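Local atomic coordinates of diaminopimelate decarboxylase (Methanocaldococcus jannaschii, PDB entry 1TWI), a protein that catalyses the pyridoxal-phosphate-dependent decarboxylation of meso-diaminopimelate to L-lysine, the last step of lysine biosynthesis by the diaminopimelate pathway. Residues 68-73 with 385-390; 33-38 with 297-302. One frame throughout, in Å; residues are numbered along the deposited sequence.

Contact 1: residues 68-73 with 385-390. With PLP (pyridoxal-5'-phosphate), chain E.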
ATOM      1  N   TYR A  68      -4.743 -15.792  -6.769  1.00  8.98           N
ATOM      2  CA  TYR A  68      -5.709 -14.737  -6.486  1.00  7.73           C
ATOM      3  C   TYR A  68      -5.103 -13.474  -5.962  1.00  7.41           C
ATOM      4  O   TYR A  68      -5.637 -12.394  -6.205  1.00  7.48           O
ATOM      5  CB  TYR A  68      -6.773 -15.213  -5.469  1.00  7.33           C
ATOM      6  CG  TYR A  68      -7.955 -15.884  -6.139  1.00  8.62           C
ATOM      7  CD1 TYR A  68      -7.775 -16.600  -7.337  1.00  6.76           C
ATOM      8  CD2 TYR A  68      -9.251 -15.791  -5.585  1.00  8.78           C
ATOM      9  CE1 TYR A  68      -8.888 -17.227  -7.977  1.00 11.16           C
ATOM     10  CE2 TYR A  68     -10.370 -16.409  -6.206  1.00  9.08           C
ATOM     11  CZ  TYR A  68     -10.184 -17.122  -7.378  1.00  8.60           C
ATOM     12  OH  TYR A  68     -11.235 -17.800  -7.943  1.00 10.07           O
ATOM     13  N   LYS A  69      -3.958 -13.572  -5.304  1.00  8.34           N
ATOM     14  CA  LYS A  69      -3.393 -12.349  -4.706  1.00  9.69           C
ATOM     15  C   LYS A  69      -3.086 -11.320  -5.780  1.00 10.16           C
ATOM     16  O   LYS A  69      -2.991 -10.133  -5.479  1.00  8.85           O
ATOM     17  CB  LYS A  69      -2.146 -12.639  -3.874  1.00 14.13           C
ATOM     18  CG  LYS A  69      -0.887 -13.053  -4.648  1.00 17.21           C
ATOM     19  CD  LYS A  69      -0.166 -14.222  -3.902  1.00 24.58           C
ATOM     20  CE  LYS A  69      -0.756 -15.564  -4.439  1.00 23.33           C
ATOM     21  NZ  LYS A  69      -0.363 -16.796  -3.781  1.00 14.84           N
ATOM     22  N   ALA A  70      -2.929 -11.775  -7.030  1.00  8.61           N
ATOM     23  CA  ALA A  70      -2.638 -10.843  -8.141  1.00  8.10           C
ATOM     24  C   ALA A  70      -3.816  -9.956  -8.569  1.00  8.85           C
ATOM     25  O   ALA A  70      -3.623  -8.810  -9.005  1.00  8.87           O
ATOM     26  CB  ALA A  70      -2.102 -11.617  -9.356  1.00  9.03           C
ATOM     27  N   ASN A  71      -5.031 -10.451  -8.377  1.00  7.95           N
ATOM     28  CA  ASN A  71      -6.246  -9.708  -8.774  1.00  8.26           C
ATOM     29  C   ASN A  71      -7.405 -10.668  -8.485  1.00  9.30           C
ATOM     30  O   ASN A  71      -7.552 -11.694  -9.181  1.00 10.34           O
ATOM     31  CB  ASN A  71      -6.232  -9.418 -10.282  1.00  7.45           C
ATOM     32  CG  ASN A  71      -7.297  -8.367 -10.682  1.00 11.54           C
ATOM     33  OD1 ASN A  71      -8.395  -8.355 -10.125  1.00 10.31           O
ATOM     34  ND2 ASN A  71      -6.983  -7.517 -11.643  1.00  7.21           N
ATOM     35  N   ALA A  72      -8.198 -10.372  -7.461  1.00 10.36           N
ATOM     36  CA  ALA A  72      -9.341 -11.219  -7.104  1.00 10.30           C
ATOM     37  C   ALA A  72     -10.683 -10.526  -7.358  1.00 10.12           C
ATOM     38  O   ALA A  72     -11.679 -10.841  -6.695  1.00  8.83           O
ATOM     39  CB  ALA A  72      -9.256 -11.684  -5.609  1.00 10.89           C
ATOM     40  N   ASN A  73     -10.715  -9.591  -8.309  1.00 10.36           N
ATOM     41  CA  ASN A  73     -11.965  -8.929  -8.656  1.00 10.14           C
ATOM     42  C   ASN A  73     -12.944 -10.052  -9.116  1.00 10.74           C
ATOM     43  O   ASN A  73     -12.579 -10.940  -9.927  1.00 10.98           O
ATOM     44  CB  ASN A  73     -11.749  -7.874  -9.763  1.00  9.00           C
ATOM     45  CG  ASN A  73     -13.067  -7.428 -10.380  1.00  8.96           C
ATOM     46  OD1 ASN A  73     -13.627  -8.123 -11.231  1.00 10.25           O
ATOM     47  ND2 ASN A  73     -13.591  -6.296  -9.924  1.00  7.65           N
ATOM     48  N   GLY A 385      -2.545  -5.139 -14.674  1.00 10.42           N
ATOM     49  CA  GLY A 385      -3.574  -6.127 -14.302  1.00 10.13           C
ATOM     50  C   GLY A 385      -3.296  -6.954 -13.038  1.00  9.16           C
ATOM     51  O   GLY A 385      -4.202  -7.551 -12.464  1.00  9.91           O
ATOM     52  N   ALA A 386      -2.036  -6.985 -12.617  1.00 10.62           N
ATOM     53  CA  ALA A 386      -1.594  -7.760 -11.442  1.00 10.19           C
ATOM     54  C   ALA A 386      -0.963  -6.824 -10.406  1.00  9.59           C
ATOM     55  O   ALA A 386      -0.170  -5.975 -10.769  1.00 10.52           O
ATOM     56  CB  ALA A 386      -0.537  -8.833 -11.881  1.00  8.27           C
ATOM     57  N   TYR A 387      -1.318  -6.988  -9.140  1.00  9.47           N
ATOM     58  CA  TYR A 387      -0.810  -6.173  -8.027  1.00 11.44           C
ATOM     59  C   TYR A 387      -1.086  -4.735  -8.368  1.00 12.54           C
ATOM     60  O   TYR A 387      -0.251  -3.870  -8.170  1.00 12.57           O
ATOM     61  CB  TYR A 387       0.681  -6.407  -7.842  1.00 11.98           C
ATOM     62  CG  TYR A 387       0.952  -7.910  -7.731  1.00 11.58           C
ATOM     63  CD1 TYR A 387       0.553  -8.620  -6.613  1.00 11.22           C
ATOM     64  CD2 TYR A 387       1.508  -8.610  -8.791  1.00 11.79           C
ATOM     65  CE1 TYR A 387       0.703 -10.040  -6.546  1.00  9.68           C
ATOM     66  CE2 TYR A 387       1.676 -10.000  -8.768  1.00 11.70           C
ATOM     67  CZ  TYR A 387       1.269 -10.721  -7.639  1.00 12.06           C
ATOM     68  OH  TYR A 387       1.430 -12.090  -7.615  1.00 12.86           O
ATOM     69  N   GLY A 388      -2.252  -4.530  -8.959  1.00 10.96           N
ATOM     70  CA  GLY A 388      -2.700  -3.189  -9.277  1.00 11.25           C
ATOM     71  C   GLY A 388      -3.885  -2.911  -8.376  1.00 11.35           C
ATOM     72  O   GLY A 388      -3.736  -2.381  -7.260  1.00 11.06           O
ATOM     73  N   ILE A 389      -5.089  -3.277  -8.813  1.00 10.69           N
ATOM     74  CA  ILE A 389      -6.239  -3.035  -7.945  1.00 10.29           C
ATOM     75  C   ILE A 389      -6.052  -3.885  -6.675  1.00 10.75           C
ATOM     76  O   ILE A 389      -6.501  -3.493  -5.600  1.00 12.04           O
ATOM     77  CB  ILE A 389      -7.575  -3.371  -8.683  1.00  9.77           C
ATOM     78  CG1 ILE A 389      -8.789  -2.814  -7.895  1.00  7.58           C
ATOM     79  CG2 ILE A 389      -7.756  -4.916  -8.826  1.00  9.61           C
ATOM     80  CD1 ILE A 389      -8.914  -1.241  -7.960  1.00  9.98           C
ATOM     81  N   SER A 390      -5.373  -5.024  -6.758  1.00 10.55           N
ATOM     82  CA  SER A 390      -5.267  -5.860  -5.539  1.00 11.59           C
ATOM     83  C   SER A 390      -4.485  -5.184  -4.401  1.00 12.93           C
ATOM     84  O   SER A 390      -4.630  -5.583  -3.255  1.00 12.67           O
ATOM     85  CB  SER A 390      -4.662  -7.240  -5.840  1.00 11.77           C
ATOM     86  OG  SER A 390      -3.274  -7.151  -6.167  1.00 13.24           O
TER
HETATM   87  N1  PLP E1501       2.310 -18.912  -5.428  1.00 11.88           N
HETATM   88  C2  PLP E1501       2.694 -18.346  -4.225  1.00 13.84           C
HETATM   89  C2A PLP E1501       2.873 -19.316  -3.032  1.00  9.82           C
HETATM   90  C3  PLP E1501       2.857 -16.963  -4.184  1.00 13.40           C
HETATM   91  O3  PLP E1501       3.233 -16.442  -2.988  1.00 14.70           O
HETATM   92  C4  PLP E1501       2.700 -16.146  -5.272  1.00 12.19           C
HETATM   93  C4A PLP E1501       2.913 -14.602  -5.113  1.00 15.34           C
HETATM   94  O4A PLP E1501       2.954 -14.189  -3.997  1.00 31.71           O
HETATM   95  C5  PLP E1501       2.310 -16.715  -6.506  1.00 11.70           C
HETATM   96  C6  PLP E1501       2.142 -18.090  -6.538  1.00 10.63           C
HETATM   97  C5A PLP E1501       2.092 -15.976  -7.818  1.00 11.40           C
HETATM   98  O4P PLP E1501       3.279 -15.258  -8.245  1.00 14.22           O
HETATM   99  P   PLP E1501       3.340 -14.520  -9.647  1.00 12.13           P
HETATM  100  O1P PLP E1501       4.684 -13.917  -9.657  1.00 12.88           O
HETATM  101  O2P PLP E1501       2.253 -13.483  -9.601  1.00 12.61           O
HETATM  102  O3P PLP E1501       3.155 -15.516 -10.701  1.00 13.65           O
HETATM  103  O   HOH W   1      -4.516  -6.270  -9.276  1.00  9.71           O
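Y387 lays one ring face over the backbone of A70. The CA of A70 sits 4.1 Å from the centroid of the Y387 ring, a CH-pi contact shifted toward the rim. The methyl of A70 reaches the far end of the ring, with CB of A70 3.9 Å from CZ of Y387. The Y387 side chain starts away from 68-73, but with CG anti to the carbonyl carbon (chi1 -52°) its ring comes back beside the K69 chain, both pointing the same way. There the OH of Y387 donates to O2P of PLP at 2.6 Å, with the phosphate oxygen in the plane of the ring. K69 is the lysine that carries the cofactor as N6-(pyridoxal phosphate)lysine, but here it is not attached. The K69 chain bends at chi2 and chi3, CD of K69 lies 3.1 Å from O4A of PLP, and NZ makes a salt bridge with D88. N of Y387 donates to O of A70 at 2.9 Å. A water also donates to that oxygen and accepts from N of G388 and S390. OG of S390 gives a further bond to O of K69 (3.1 Å). ND2 of N71 donates to O of G385 at 2.9 Å; that oxygen lies close to the plane of the N71 amide. OD1 of N71 accepts from N of N73 in an Asx turn. CG2 of I389 packs against this amide. The contact joins the loop between strand 62-67 and helix 74-82 to the loop after strand 378-382. Helix 293-296 packs against A70, A386 and Y387, and Y395 of the second subunit touches Y387 and S390.

Contact 2: residues 33-38 with 297-302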
ATOM      1  N   TYR A  33      -9.261   1.633 -14.526  1.00 11.79           N
ATOM      2  CA  TYR A  33      -8.559   0.400 -14.898  1.00 10.67           C
ATOM      3  C   TYR A  33      -9.366  -0.207 -16.038  1.00 11.79           C
ATOM      4  O   TYR A  33     -10.622  -0.249 -15.977  1.00 13.57           O
ATOM      5  CB  TYR A  33      -8.575  -0.625 -13.760  1.00 10.21           C
ATOM      6  CG  TYR A  33      -7.404  -0.501 -12.795  1.00 12.54           C
ATOM      7  CD1 TYR A  33      -6.180  -1.110 -13.080  1.00 13.52           C
ATOM      8  CD2 TYR A  33      -7.521   0.187 -11.600  1.00 13.26           C
ATOM      9  CE1 TYR A  33      -5.116  -1.047 -12.199  1.00 12.87           C
ATOM     10  CE2 TYR A  33      -6.426   0.270 -10.690  1.00 11.59           C
ATOM     11  CZ  TYR A  33      -5.234  -0.361 -11.021  1.00 12.83           C
ATOM     12  OH  TYR A  33      -4.128  -0.354 -10.188  1.00 11.30           O
ATOM     13  N   VAL A  34      -8.684  -0.678 -17.081  1.00 10.32           N
ATOM     14  CA  VAL A  34      -9.388  -1.356 -18.183  1.00  9.70           C
ATOM     15  C   VAL A  34      -8.725  -2.766 -18.220  1.00  9.80           C
ATOM     16  O   VAL A  34      -7.488  -2.904 -18.357  1.00 11.24           O
ATOM     17  CB  VAL A  34      -9.156  -0.621 -19.542  1.00  9.87           C
ATOM     18  CG1 VAL A  34      -9.888  -1.371 -20.737  1.00  9.81           C
ATOM     19  CG2 VAL A  34      -9.682   0.840 -19.429  1.00  8.37           C
ATOM     20  N   MET A  35      -9.532  -3.804 -18.140  1.00  9.88           N
ATOM     21  CA  MET A  35      -9.009  -5.150 -18.170  1.00  9.57           C
ATOM     22  C   MET A  35      -9.473  -5.752 -19.464  1.00  8.70           C
ATOM     23  O   MET A  35     -10.683  -5.745 -19.727  1.00  8.80           O
ATOM     24  CB  MET A  35      -9.579  -5.973 -16.995  1.00 12.03           C
ATOM     25  CG  MET A  35      -9.009  -5.508 -15.620  1.00 13.63           C
ATOM     26  SD  MET A  35      -7.171  -5.798 -15.469  1.00 14.16           S
ATOM     27  CE  MET A  35      -7.087  -7.528 -15.359  1.00 12.33           C
ATOM     28  N   SER A  36      -8.543  -6.301 -20.255  1.00  8.93           N
ATOM     29  CA  SER A  36      -8.899  -6.935 -21.557  1.00  9.88           C
ATOM     30  C   SER A  36      -9.239  -8.413 -21.333  1.00 11.96           C
ATOM     31  O   SER A  36      -8.375  -9.236 -20.935  1.00 11.15           O
ATOM     32  CB  SER A  36      -7.718  -6.849 -22.556  1.00  9.43           C
ATOM     33  OG  SER A  36      -7.982  -7.675 -23.690  1.00 11.01           O
ATOM     34  N   GLU A  37     -10.497  -8.766 -21.587  1.00 11.36           N
ATOM     35  CA  GLU A  37     -10.912 -10.142 -21.407  1.00 10.70           C
ATOM     36  C   GLU A  37     -10.160 -11.035 -22.382  1.00 11.42           C
ATOM     37  O   GLU A  37      -9.716 -12.118 -22.015  1.00 11.49           O
ATOM     38  CB  GLU A  37     -12.420 -10.273 -21.659  1.00 12.13           C
ATOM     39  CG  GLU A  37     -12.922 -11.726 -21.616  1.00 14.15           C
ATOM     40  CD  GLU A  37     -14.431 -11.743 -21.786  1.00 18.15           C
ATOM     41  OE1 GLU A  37     -15.147 -11.760 -20.777  1.00 19.12           O
ATOM     42  OE2 GLU A  37     -14.916 -11.680 -22.923  1.00 20.40           O
ATOM     43  N   GLU A  38     -10.015 -10.604 -23.634  1.00 10.76           N
ATOM     44  CA  GLU A  38      -9.288 -11.453 -24.601  1.00 12.54           C
ATOM     45  C   GLU A  38      -7.800 -11.612 -24.201  1.00 11.45           C
ATOM     46  O   GLU A  38      -7.216 -12.674 -24.391  1.00 12.09           O
ATOM     47  CB  GLU A  38      -9.405 -10.838 -26.020  1.00 14.70           C
ATOM     48  CG  GLU A  38      -8.667 -11.580 -27.153  1.00 19.35           C
ATOM     49  CD  GLU A  38      -9.183 -13.001 -27.447  1.00 23.68           C
ATOM     50  OE1 GLU A  38     -10.335 -13.360 -27.083  1.00 23.02           O
ATOM     51  OE2 GLU A  38      -8.406 -13.761 -28.077  1.00 26.89           O
ATOM     52  N   ALA A 297      -1.370  -9.592 -15.639  1.00 10.49           N
ATOM     53  CA  ALA A 297      -0.718  -8.304 -15.716  1.00 10.11           C
ATOM     54  C   ALA A 297      -0.864  -7.573 -17.031  1.00 10.10           C
ATOM     55  O   ALA A 297      -1.239  -6.398 -17.034  1.00  9.10           O
ATOM     56  CB  ALA A 297       0.831  -8.449 -15.384  1.00 10.15           C
ATOM     57  N   THR A 298      -0.540  -8.254 -18.134  1.00  9.91           N
ATOM     58  CA  THR A 298      -0.582  -7.596 -19.454  1.00 10.46           C
ATOM     59  C   THR A 298      -2.007  -7.294 -19.943  1.00 11.53           C
ATOM     60  O   THR A 298      -2.174  -6.656 -20.968  1.00 12.33           O
ATOM     61  CB  THR A 298       0.114  -8.482 -20.546  1.00 10.38           C
ATOM     62  OG1 THR A 298      -0.521  -9.742 -20.606  1.00 10.17           O
ATOM     63  CG2 THR A 298       1.593  -8.686 -20.211  1.00  9.13           C
ATOM     64  N   ALA A 299      -3.032  -7.781 -19.232  1.00 10.02           N
ATOM     65  CA  ALA A 299      -4.404  -7.510 -19.641  1.00 11.28           C
ATOM     66  C   ALA A 299      -4.919  -6.167 -19.058  1.00 10.30           C
ATOM     67  O   ALA A 299      -5.985  -5.678 -19.473  1.00 10.69           O
ATOM     68  CB  ALA A 299      -5.351  -8.663 -19.158  1.00 10.72           C
ATOM     69  N   GLY A 300      -4.175  -5.591 -18.128  1.00  9.40           N
ATOM     70  CA  GLY A 300      -4.633  -4.353 -17.460  1.00 10.35           C
ATOM     71  C   GLY A 300      -3.962  -3.055 -17.840  1.00 10.63           C
ATOM     72  O   GLY A 300      -2.731  -3.005 -17.984  1.00 12.37           O
ATOM     73  N   TYR A 301      -4.763  -2.004 -18.034  1.00 10.18           N
ATOM     74  CA  TYR A 301      -4.221  -0.691 -18.391  1.00 10.51           C
ATOM     75  C   TYR A 301      -4.875   0.285 -17.446  1.00 11.59           C
ATOM     76  O   TYR A 301      -6.037   0.115 -17.141  1.00 13.14           O
ATOM     77  CB  TYR A 301      -4.603  -0.318 -19.834  1.00  9.35           C
ATOM     78  CG  TYR A 301      -4.037  -1.350 -20.814  1.00 11.56           C
ATOM     79  CD1 TYR A 301      -4.692  -2.564 -20.998  1.00 11.28           C
ATOM     80  CD2 TYR A 301      -2.785  -1.144 -21.469  1.00 12.35           C
ATOM     81  CE1 TYR A 301      -4.152  -3.567 -21.776  1.00 11.86           C
ATOM     82  CE2 TYR A 301      -2.219  -2.159 -22.292  1.00 11.17           C
ATOM     83  CZ  TYR A 301      -2.919  -3.365 -22.423  1.00 12.76           C
ATOM     84  OH  TYR A 301      -2.406  -4.430 -23.138  1.00 10.49           O
ATOM     85  N   LEU A 302      -4.124   1.287 -16.980  1.00 11.79           N
ATOM     86  CA  LEU A 302      -4.698   2.303 -16.106  1.00 11.09           C
ATOM     87  C   LEU A 302      -4.681   3.663 -16.833  1.00 12.19           C
ATOM     88  O   LEU A 302      -3.598   4.164 -17.205  1.00 10.32           O
ATOM     89  CB  LEU A 302      -3.898   2.403 -14.799  1.00 10.71           C
ATOM     90  CG  LEU A 302      -4.332   3.489 -13.787  1.00 12.96           C
ATOM     91  CD1 LEU A 302      -5.807   3.307 -13.364  1.00 11.01           C
ATOM     92  CD2 LEU A 302      -3.405   3.412 -12.602  1.00 10.97           C
TER
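V34 and Y301 form the hydrogen-bonded pair of two antiparallel strands. N of V34 donates to O of Y301 at 2.8 Å, and N of Y301 returns a bond to O of V34 at 2.9 Å. Past this pair, N of S36 donates to O of A299 (2.7 Å), where 297-302 is only entering its strand. Weaker CA-H...O contacts lie between these bonds, among them CA of G300 to O of V34 at 3.3 Å. Among the side chains, OH of Y33 is hydrogen-bonded to O of D326, and S36 is the N-cap of helix 37-58, its OG accepting from N of Q39 and also bonded to D17. The short strand segments run at 161° to each other. They belong to strands 32-36 and 300-311 of the mixed sheet in the beta domain that accompanies the PLP-binding TIM barrel in this decarboxylase family. Strand 402-407 pairs with strand 32-36 as well.

The apolar contacts fall on both faces. On one, L302 crosses Y33 and sets CD1 of L302 over the Y33 ring face, 4.0 Å from the centroid, in a CH-pi contact. On the same face M35 bends at chi2 and chi3 (-65° and -70°), which brings SD of M35 to 3.5 Å from CA of G300. Its CE reaches the methyl of A299. On the other face, V34 and Y301 both pack on I16 of strand 13-16, and the Y301 ring meets F382 edge-to-face.

Overall arrangement
The two contacts are neighbours, with centres about 11 Å apart, and their segments alternate along the chain. They touch directly. N of G385 in contact 1 lies 3.0 Å from O of A297 in contact 2, a probable hydrogen bond. The OH of Y33 packs 3.1 Å from C of G388, and CE of M35 is 3.7 Å from ND2 of N71. Contact 1 lies at the cofactor and holds K69 and Y387 of the PLP pocket. Contact 2 stands behind it: the M35 side chain is about 12 Å from PLP. Segment 297-302 follows helix 293-296, whose R293 binds PLP through its backbone N and also lines the lysine pocket.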